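Local atomic coordinates of silicatein alpha (Tethya aurantium, PDB entry 6ZQ3), a protein that probably takes part in building the silica/protein material of sponge spicules and belongs to the papain-like cysteine peptidase family. Residues 69-74 against 135-140; 143-148 against 165-170; 57-62 against 94-99. All blocks are in the same frame, centred on the assembly; numbering follows the deposited sequence.

Interaction 1: residues 69-74 against 135-140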
loop_
_atom_site.group_PDB
_atom_site.type_symbol
_atom_site.label_atom_id
_atom_site.label_comp_id
_atom_site.label_asym_id
_atom_site.label_seq_id
_atom_site.Cartn_x
_atom_site.Cartn_y
_atom_site.Cartn_z
ATOM N N GLY A 69 -1.241 -7.980 9.687
ATOM C CA GLY A 69 -0.957 -6.741 10.418
ATOM C C GLY A 69 -1.639 -5.517 9.801
ATOM O O GLY A 69 -2.502 -5.671 8.978
ATOM N N ASN A 70 -1.243 -4.317 10.221
ATOM C CA ASN A 70 -1.808 -3.046 9.757
ATOM C C ASN A 70 -0.796 -2.127 9.093
ATOM O O ASN A 70 0.392 -2.203 9.360
ATOM C CB ASN A 70 -2.324 -2.236 10.955
ATOM C CG ASN A 70 -3.548 -2.828 11.570
ATOM O OD1 ASN A 70 -4.050 -2.314 12.558
ATOM N ND2 ASN A 70 -4.050 -3.910 10.990
ATOM N N MET A 71 -1.297 -1.194 8.292
ATOM C CA MET A 71 -0.494 -0.041 7.869
ATOM C C MET A 71 -0.143 0.868 9.063
ATOM O O MET A 71 1.021 1.234 9.205
ATOM C CB MET A 71 -1.211 0.753 6.789
ATOM C CG MET A 71 -1.372 -0.028 5.483
ATOM S SD MET A 71 -2.634 -1.313 5.506
ATOM C CE MET A 71 -4.114 -0.305 5.528
ATOM N N TYR A 72 -1.131 1.251 9.865
ATOM C CA TYR A 72 -0.884 2.127 11.006
ATOM C C TYR A 72 0.319 1.661 11.819
ATOM O O TYR A 72 1.305 2.383 11.969
ATOM C CB TYR A 72 -2.125 2.205 11.898
ATOM C CG TYR A 72 -1.866 2.828 13.252
ATOM N N VAL A 73 0.220 0.444 12.339
ATOM C CA VAL A 73 1.262 -0.159 13.141
ATOM C C VAL A 73 2.626 -0.225 12.405
ATOM O O VAL A 73 3.654 -0.119 13.040
ATOM C CB VAL A 73 0.817 -1.568 13.571
ATOM C CG1 VAL A 73 1.947 -2.283 14.289
ATOM C CG2 VAL A 73 -0.447 -1.514 14.440
ATOM N N ALA A 74 2.635 -0.388 11.083
ATOM C CA ALA A 74 3.890 -0.299 10.285
ATOM C C ALA A 74 4.473 1.123 10.265
ATOM O O ALA A 74 5.694 1.325 10.291
ATOM C CB ALA A 74 3.672 -0.788 8.848
ATOM N N ALA A 135 -2.268 4.315 1.034
ATOM C CA ALA A 135 -2.401 2.950 1.417
ATOM C C ALA A 135 -3.855 2.742 1.795
ATOM O O ALA A 135 -4.439 3.547 2.519
ATOM C CB ALA A 135 -1.480 2.643 2.575
ATOM N N VAL A 136 -4.446 1.691 1.232
ATOM C CA VAL A 136 -5.803 1.255 1.566
ATOM C C VAL A 136 -5.870 -0.246 1.894
ATOM O O VAL A 136 -4.935 -0.999 1.635
ATOM C CB VAL A 136 -6.777 1.525 0.407
ATOM C CG1 VAL A 136 -6.773 2.999 0.009
ATOM C CG2 VAL A 136 -6.465 0.612 -0.784
ATOM N N ALA A 137 -6.991 -0.656 2.472
ATOM C CA ALA A 137 -7.344 -2.066 2.613
ATOM C C ALA A 137 -8.764 -2.323 2.108
ATOM O O ALA A 137 -9.667 -1.486 2.245
ATOM C CB ALA A 137 -7.241 -2.507 4.051
ATOM N N ILE A 138 -8.959 -3.509 1.547
ATOM C CA ILE A 138 -10.240 -3.872 0.959
ATOM C C ILE A 138 -10.670 -5.247 1.399
ATOM O O ILE A 138 -9.916 -5.987 2.060
ATOM C CB ILE A 138 -10.185 -3.860 -0.569
ATOM C CG1 ILE A 138 -9.169 -4.882 -1.068
ATOM C CG2 ILE A 138 -9.837 -2.467 -1.079
ATOM C CD1 ILE A 138 -9.154 -4.985 -2.570
ATOM N N ASP A 139 -11.918 -5.534 1.056
ATOM C CA ASP A 139 -12.430 -6.881 0.963
ATOM C C ASP A 139 -12.003 -7.495 -0.388
ATOM O O ASP A 139 -12.512 -7.113 -1.445
ATOM C CB ASP A 139 -13.959 -6.837 1.062
ATOM C CG ASP A 139 -14.575 -8.211 1.202
ATOM O OD1 ASP A 139 -13.821 -9.218 1.295
ATOM O OD2 ASP A 139 -15.819 -8.273 1.234
ATOM N N GLY A 140 -11.032 -8.400 -0.342
ATOM C CA GLY A 140 -10.664 -9.214 -1.493
ATOM C C GLY A 140 -11.064 -10.675 -1.326
ATOM O O GLY A 140 -10.366 -11.559 -1.811
#
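M71 carries this contact alone from its side, meeting A135, V136 and A137 on strand 134-138. The M71 side chain sets out toward the strand, its first torsion placing CG across from the carbonyl carbon. It then bends twice, at chi2 (75°) and chi3 (71°). These bends let the chain meet the strand at two places, first with CG and then with the terminal methyl. CG of M71 lies 3.9 Å from CB of A135. CE of M71 ends further along the strand and reaches CB of A137 at 4.1 Å. Between the two alanine methyls CE of M71 also rests against the backbone of V136, at 4.0 Å from the carbonyl C of V136. The strand alternates in the usual way. A135 and A137 send their methyls toward M71, while V136 turns its side chain away and offers main chain instead. The contact is apolar, with no hydrogen bond across it.

N70, just before M71, is held locally. ND2 of N70 donates to O of G69 at 3.1 Å, coming from above the carbonyl plane (54° out of it) and not along a lone pair. The N of N70 bonds to OD1 of N63.

M71 also touches S30 of helix 26-43 and A166 of strand 165-173, and A135 touches S30 as well. The contact therefore joins the start of helix 71-80, in the helical domain, to strand 134-138 of the beta domain. In the two-domain papain fold, residues at positions like those of M71, A135 and A166 line the S2 subsite beside the active-site cleft. The geometry here is consistent with that subsite.

Interaction 2: residues 143-148 against 165-170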
loop_
_atom_site.group_PDB
_atom_site.type_symbol
_atom_site.label_atom_id
_atom_site.label_comp_id
_atom_site.label_asym_id
_atom_site.label_seq_id
_atom_site.Cartn_x
_atom_site.Cartn_y
_atom_site.Cartn_z
ATOM N N ASN A 143 -13.761 -14.649 -5.332
ATOM C CA ASN A 143 -12.991 -15.385 -6.291
ATOM C C ASN A 143 -12.687 -14.490 -7.495
ATOM O O ASN A 143 -11.732 -14.713 -8.248
ATOM C CB ASN A 143 -13.797 -16.602 -6.695
ATOM C CG ASN A 143 -12.938 -17.734 -7.201
ATOM O OD1 ASN A 143 -11.855 -17.972 -6.682
ATOM N ND2 ASN A 143 -13.436 -18.462 -8.211
ATOM N N ALA A 144 -13.509 -13.462 -7.662
ATOM C CA ALA A 144 -13.361 -12.539 -8.777
ATOM C C ALA A 144 -12.133 -11.674 -8.584
ATOM O O ALA A 144 -11.392 -11.395 -9.551
ATOM C CB ALA A 144 -14.614 -11.677 -8.925
ATOM N N PHE A 145 -11.937 -11.240 -7.337
ATOM C CA PHE A 145 -10.712 -10.551 -6.950
ATOM C C PHE A 145 -9.498 -11.480 -6.975
ATOM O O PHE A 145 -8.459 -11.184 -7.571
ATOM C CB PHE A 145 -10.836 -9.968 -5.538
ATOM C CG PHE A 145 -9.680 -9.078 -5.184
ATOM C CD1 PHE A 145 -9.685 -7.745 -5.575
ATOM C CD2 PHE A 145 -8.548 -9.597 -4.548
ATOM C CE1 PHE A 145 -8.616 -6.947 -5.302
ATOM C CE2 PHE A 145 -7.480 -8.790 -4.275
ATOM C CZ PHE A 145 -7.513 -7.471 -4.649
ATOM N N ARG A 146 -9.629 -12.600 -6.296
ATOM C CA ARG A 146 -8.562 -13.574 -6.244
ATOM C C ARG A 146 -8.069 -13.900 -7.633
ATOM O O ARG A 146 -6.883 -14.017 -7.847
ATOM C CB ARG A 146 -9.086 -14.814 -5.530
ATOM C CG ARG A 146 -8.054 -15.866 -5.157
ATOM C CD ARG A 146 -8.202 -17.086 -6.041
ATOM N NE ARG A 146 -7.948 -18.374 -5.389
ATOM C CZ ARG A 146 -6.761 -18.793 -4.964
ATOM N NH1 ARG A 146 -5.693 -18.009 -5.043
ATOM N NH2 ARG A 146 -6.651 -19.998 -4.424
ATOM N N PHE A 147 -8.991 -13.990 -8.590
ATOM C CA PHE A 147 -8.663 -14.239 -10.001
ATOM C C PHE A 147 -8.975 -13.097 -10.965
ATOM O O PHE A 147 -9.234 -13.336 -12.124
ATOM C CB PHE A 147 -9.398 -15.489 -10.472
ATOM C CG PHE A 147 -8.930 -16.739 -9.797
ATOM C CD1 PHE A 147 -7.602 -17.133 -9.913
ATOM C CD2 PHE A 147 -9.814 -17.524 -9.051
ATOM C CE1 PHE A 147 -7.149 -18.283 -9.291
ATOM C CE2 PHE A 147 -9.385 -18.677 -8.446
ATOM C CZ PHE A 147 -8.052 -19.059 -8.557
ATOM N N TYR A 148 -8.916 -11.860 -10.506
ATOM C CA TYR A 148 -9.101 -10.718 -11.399
ATOM C C TYR A 148 -8.043 -10.704 -12.477
ATOM O O TYR A 148 -6.877 -10.936 -12.178
ATOM C CB TYR A 148 -9.026 -9.430 -10.602
ATOM C CG TYR A 148 -8.858 -8.179 -11.425
ATOM C CD1 TYR A 148 -7.595 -7.737 -11.791
ATOM C CD2 TYR A 148 -9.949 -7.413 -11.794
ATOM C CE1 TYR A 148 -7.415 -6.571 -12.522
ATOM C CE2 TYR A 148 -9.785 -6.246 -12.527
ATOM C CZ TYR A 148 -8.512 -5.830 -12.885
ATOM O OH TYR A 148 -8.329 -4.676 -13.616
ATOM N N HIS A 165 -7.306 -7.318 2.851
ATOM C CA HIS A 165 -6.155 -7.192 1.953
ATOM C C HIS A 165 -5.877 -5.723 1.699
ATOM O O HIS A 165 -6.805 -4.929 1.547
ATOM C CB HIS A 165 -6.391 -7.963 0.633
ATOM C CG HIS A 165 -5.216 -7.939 -0.293
ATOM N ND1 HIS A 165 -4.103 -8.729 -0.102
ATOM C CD2 HIS A 165 -4.978 -7.222 -1.420
ATOM C CE1 HIS A 165 -3.226 -8.494 -1.064
ATOM N NE2 HIS A 165 -3.735 -7.587 -1.879
ATOM N N ALA A 166 -4.594 -5.383 1.674
ATOM C CA ALA A 166 -4.140 -4.010 1.632
ATOM C C ALA A 166 -3.353 -3.772 0.366
ATOM O O ALA A 166 -2.622 -4.654 -0.092
ATOM C CB ALA A 166 -3.260 -3.696 2.851
ATOM N N MET A 167 -3.466 -2.564 -0.183
ATOM C CA MET A 167 -2.745 -2.214 -1.422
ATOM C C MET A 167 -2.482 -0.727 -1.470
ATOM O O MET A 167 -2.851 -0.017 -0.553
ATOM C CB MET A 167 -3.560 -2.637 -2.658
ATOM C CG MET A 167 -4.607 -3.715 -2.411
ATOM S SD MET A 167 -5.773 -3.884 -3.766
ATOM C CE MET A 167 -4.587 -4.429 -4.974
ATOM N N VAL A 168 -1.846 -0.253 -2.536
ATOM C CA VAL A 168 -1.574 1.190 -2.706
ATOM C C VAL A 168 -2.430 1.746 -3.810
ATOM O O VAL A 168 -2.336 1.282 -4.929
ATOM C CB VAL A 168 -0.136 1.506 -3.158
ATOM C CG1 VAL A 168 0.243 2.910 -2.719
ATOM C CG2 VAL A 168 0.852 0.502 -2.619
ATOM N N ILE A 169 -3.255 2.734 -3.513
ATOM C CA ILE A 169 -3.885 3.512 -4.572
ATOM C C ILE A 169 -2.830 4.443 -5.203
ATOM O O ILE A 169 -2.216 5.258 -4.510
ATOM C CB ILE A 169 -5.128 4.266 -4.023
ATOM C CG1 ILE A 169 -6.200 3.235 -3.630
ATOM C CG2 ILE A 169 -5.719 5.227 -5.048
ATOM C CD1 ILE A 169 -7.595 3.800 -3.532
ATOM N N THR A 170 -2.616 4.318 -6.511
ATOM C CA THR A 170 -1.629 5.144 -7.228
ATOM C C THR A 170 -2.247 6.169 -8.191
ATOM O O THR A 170 -1.523 6.887 -8.876
ATOM C CB THR A 170 -0.688 4.267 -8.054
ATOM O OG1 THR A 170 -1.473 3.461 -8.922
ATOM C CG2 THR A 170 0.194 3.362 -7.171
#
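F145 meets H165 and M167 through the far end of its ring. All three residues are buried.

The aromatic pair comes first. F145 and H165 approach at about a right angle as side chains. Their ring planes stand at 60° and their centroids are 5.9 Å apart, an oblique meeting that is neither stacked nor T-shaped. The closest atoms are CE2 of F145 and CD2 of H165, at 4.1 Å. Both side chains have CG anti to the backbone N (chi1 -171° for F145), which extends each ring away from its own N.

The sulfur contact is of the Met-aromatic kind. M167 comes from the direction opposite to F145, bent at its last torsion. SD of M167 lies at the edge of the F145 ring, 5.3 Å from the centroid and near the ring plane. CZ of F145 is the nearest ring atom to SD of M167, at 4.1 Å.

H165 fits the histidine of the papain fold's active site. Its NE2 is hydrogen-bonded to OD1 of N185, and its side chain touches S26. This is consistent with the Ser-His-Asn set of silicateins. W187 meets both the H165 and F145 rings, so the histidine has an aromatic surround.

Hydrogen bonds do not cross the contact. N of F147 bonds to O of N143 at 2.9 Å and closes the short helix 143-146. N of Y148 bonds to O of F145 at 3.0 Å in the turn that follows. W191 donates from NE1 to O of R146, and its ring also meets F145.

Interaction 3: residues 57-62 against 94-99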
loop_
_atom_site.group_PDB
_atom_site.type_symbol
_atom_site.label_atom_id
_atom_site.label_comp_id
_atom_site.label_asym_id
_atom_site.label_seq_id
_atom_site.Cartn_x
_atom_site.Cartn_y
_atom_site.Cartn_z
ATOM N N CYS A 57 10.587 -6.674 11.919
ATOM C CA CYS A 57 10.863 -5.813 13.105
ATOM C C CYS A 57 9.663 -5.147 13.762
ATOM O O CYS A 57 9.812 -4.530 14.807
ATOM C CB CYS A 57 11.881 -4.727 12.758
ATOM S SG CYS A 57 13.285 -5.307 11.775
ATOM N N SER A 58 8.478 -5.261 13.179
ATOM C CA SER A 58 7.324 -4.587 13.749
ATOM C C SER A 58 6.436 -5.491 14.607
ATOM O O SER A 58 5.312 -5.118 14.915
ATOM C CB SER A 58 6.497 -3.925 12.635
ATOM O OG SER A 58 5.729 -4.872 11.919
ATOM N N VAL A 59 6.926 -6.661 15.014
ATOM C CA VAL A 59 6.122 -7.560 15.879
ATOM C C VAL A 59 5.761 -6.903 17.212
ATOM O O VAL A 59 4.630 -7.052 17.673
ATOM C CB VAL A 59 6.787 -8.943 16.108
ATOM C CG1 VAL A 59 6.069 -9.732 17.192
ATOM C CG2 VAL A 59 6.744 -9.736 14.823
ATOM N N PRO A 60 6.710 -6.163 17.818
ATOM C CA PRO A 60 6.423 -5.475 19.068
ATOM C C PRO A 60 5.525 -4.255 18.941
ATOM O O PRO A 60 5.059 -3.748 19.976
ATOM C CB PRO A 60 7.800 -5.051 19.573
ATOM C CG PRO A 60 8.765 -5.935 18.855
ATOM C CD PRO A 60 8.149 -6.103 17.500
ATOM N N TYR A 61 5.268 -3.782 17.717
ATOM C CA TYR A 61 4.315 -2.673 17.543
ATOM C C TYR A 61 2.940 -3.219 17.247
ATOM O O TYR A 61 1.996 -2.461 17.134
ATOM C CB TYR A 61 4.794 -1.674 16.494
ATOM C CG TYR A 61 6.123 -1.107 16.883
ATOM C CD1 TYR A 61 7.291 -1.813 16.632
ATOM C CD2 TYR A 61 6.223 0.104 17.564
ATOM C CE1 TYR A 61 8.525 -1.322 17.019
ATOM C CE2 TYR A 61 7.465 0.609 17.961
ATOM C CZ TYR A 61 8.609 -0.110 17.675
ATOM O OH TYR A 61 9.851 0.357 18.027
ATOM N N GLY A 62 2.830 -4.544 17.165
ATOM C CA GLY A 62 1.535 -5.198 17.093
ATOM C C GLY A 62 1.192 -5.785 15.743
ATOM O O GLY A 62 0.047 -6.114 15.515
ATOM N N GLY A 94 10.581 -13.741 1.667
ATOM C CA GLY A 94 9.369 -14.530 1.566
ATOM C C GLY A 94 8.823 -14.978 2.890
ATOM O O GLY A 94 7.762 -15.578 2.938
ATOM N N LYS A 95 9.555 -14.712 3.964
ATOM C CA LYS A 95 9.110 -15.115 5.287
ATOM C C LYS A 95 9.834 -14.342 6.377
ATOM O O LYS A 95 10.842 -13.681 6.127
ATOM C CB LYS A 95 9.314 -16.620 5.485
ATOM C CG LYS A 95 10.416 -16.976 6.470
ATOM N N GLN A 96 9.306 -14.432 7.591
ATOM C CA GLN A 96 9.883 -13.753 8.728
ATOM C C GLN A 96 11.309 -14.247 9.081
ATOM O O GLN A 96 11.561 -15.435 9.316
ATOM C CB GLN A 96 8.976 -13.895 9.936
ATOM C CG GLN A 96 9.294 -12.907 11.029
ATOM C CD GLN A 96 8.376 -13.049 12.217
ATOM O OE1 GLN A 96 7.257 -13.582 12.125
ATOM N NE2 GLN A 96 8.841 -12.557 13.355
ATOM N N SER A 97 12.237 -13.303 9.120
ATOM C CA SER A 97 13.603 -13.596 9.486
ATOM C C SER A 97 13.977 -12.740 10.679
ATOM O O SER A 97 13.144 -12.001 11.217
ATOM C CB SER A 97 14.526 -13.311 8.299
ATOM O OG SER A 97 14.034 -13.959 7.137
ATOM N N SER A 98 15.226 -12.852 11.103
ATOM C CA SER A 98 15.749 -11.985 12.148
ATOM C C SER A 98 15.696 -10.514 11.711
ATOM O O SER A 98 15.757 -10.222 10.511
ATOM C CB SER A 98 17.174 -12.408 12.492
ATOM O OG SER A 98 17.853 -12.812 11.315
ATOM N N CYS A 99 15.537 -9.597 12.672
ATOM C CA CYS A 99 15.550 -8.174 12.353
ATOM C C CYS A 99 16.999 -7.783 12.103
ATOM O O CYS A 99 17.808 -7.779 13.011
ATOM C CB CYS A 99 14.924 -7.305 13.455
ATOM S SG CYS A 99 14.863 -5.507 13.078
#
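C57 and C99 are joined by a disulfide that ties two loops of the helical domain in the papain fold. One loop leaves helix 51-57. The other runs between strands 84-85 and 106-108.

The C57 side chain is short, and each of its atoms has a partner in C99. CB of C57 is 4.0 Å from CB of C99 and 3.1 Å from SG of C99. SG of C57 forms the covalent bond to SG of C99, at 2.1 Å. SG of C57 also lies 3.1 Å from CB of C99. The torsion about the S-S bond is 100°, so the bridge has a right-handed twist. CA of C57 and CA of C99 are 5.3 Å apart. The cysteines reach the bridge differently. In C57, SG folds back alongside the backbone N (chi1 -43°). In C99, SG is anti to the backbone N instead (chi1 -178°), and its CB points toward the other loop.

C57 is buried, and its side chain touches Y77 of helix 71-80. C99 is exposed. The bridge thus runs from the interior to the surface, fastening a surface loop to the end of a helix. The loop has other ties to helix 51-57. S97 N bonds to OD1 of D56, and O of K95 accepts from NE2 of Q52. After C57 the chain turns tightly, with a backbone bond from N of Y61 to O of S58.

A second touch lies on the exposed side. The Q96 chain is extended beyond CG and crosses V59 at about a right angle. It is a van der Waals meeting between the amide end and one methyl branch, with NE2 of Q96 3.8 Å from CG2 of V59.

In the fold
Interactions 1 and 2 share one sheet. Strands 134-138 and 165-173 are neighbours in it. The centres of the two interactions lie about 12 Å apart. V136 O and M167 N are 2.8 Å apart, a probable hydrogen bond between them. I138, on the first strand, also packs against F145. Interaction 1 spans the interface between the two domains, while interaction 2 includes H165, the likely active-site histidine, with F145 packed against its ring. Interaction 3 sits in the helical domain, its centre about 16 Å from that of interaction 1. It still meets interaction 1 where the V73 side chain touches Y61. Interactions 2 and 3 do not meet; their nearest atoms are about 13 Å apart.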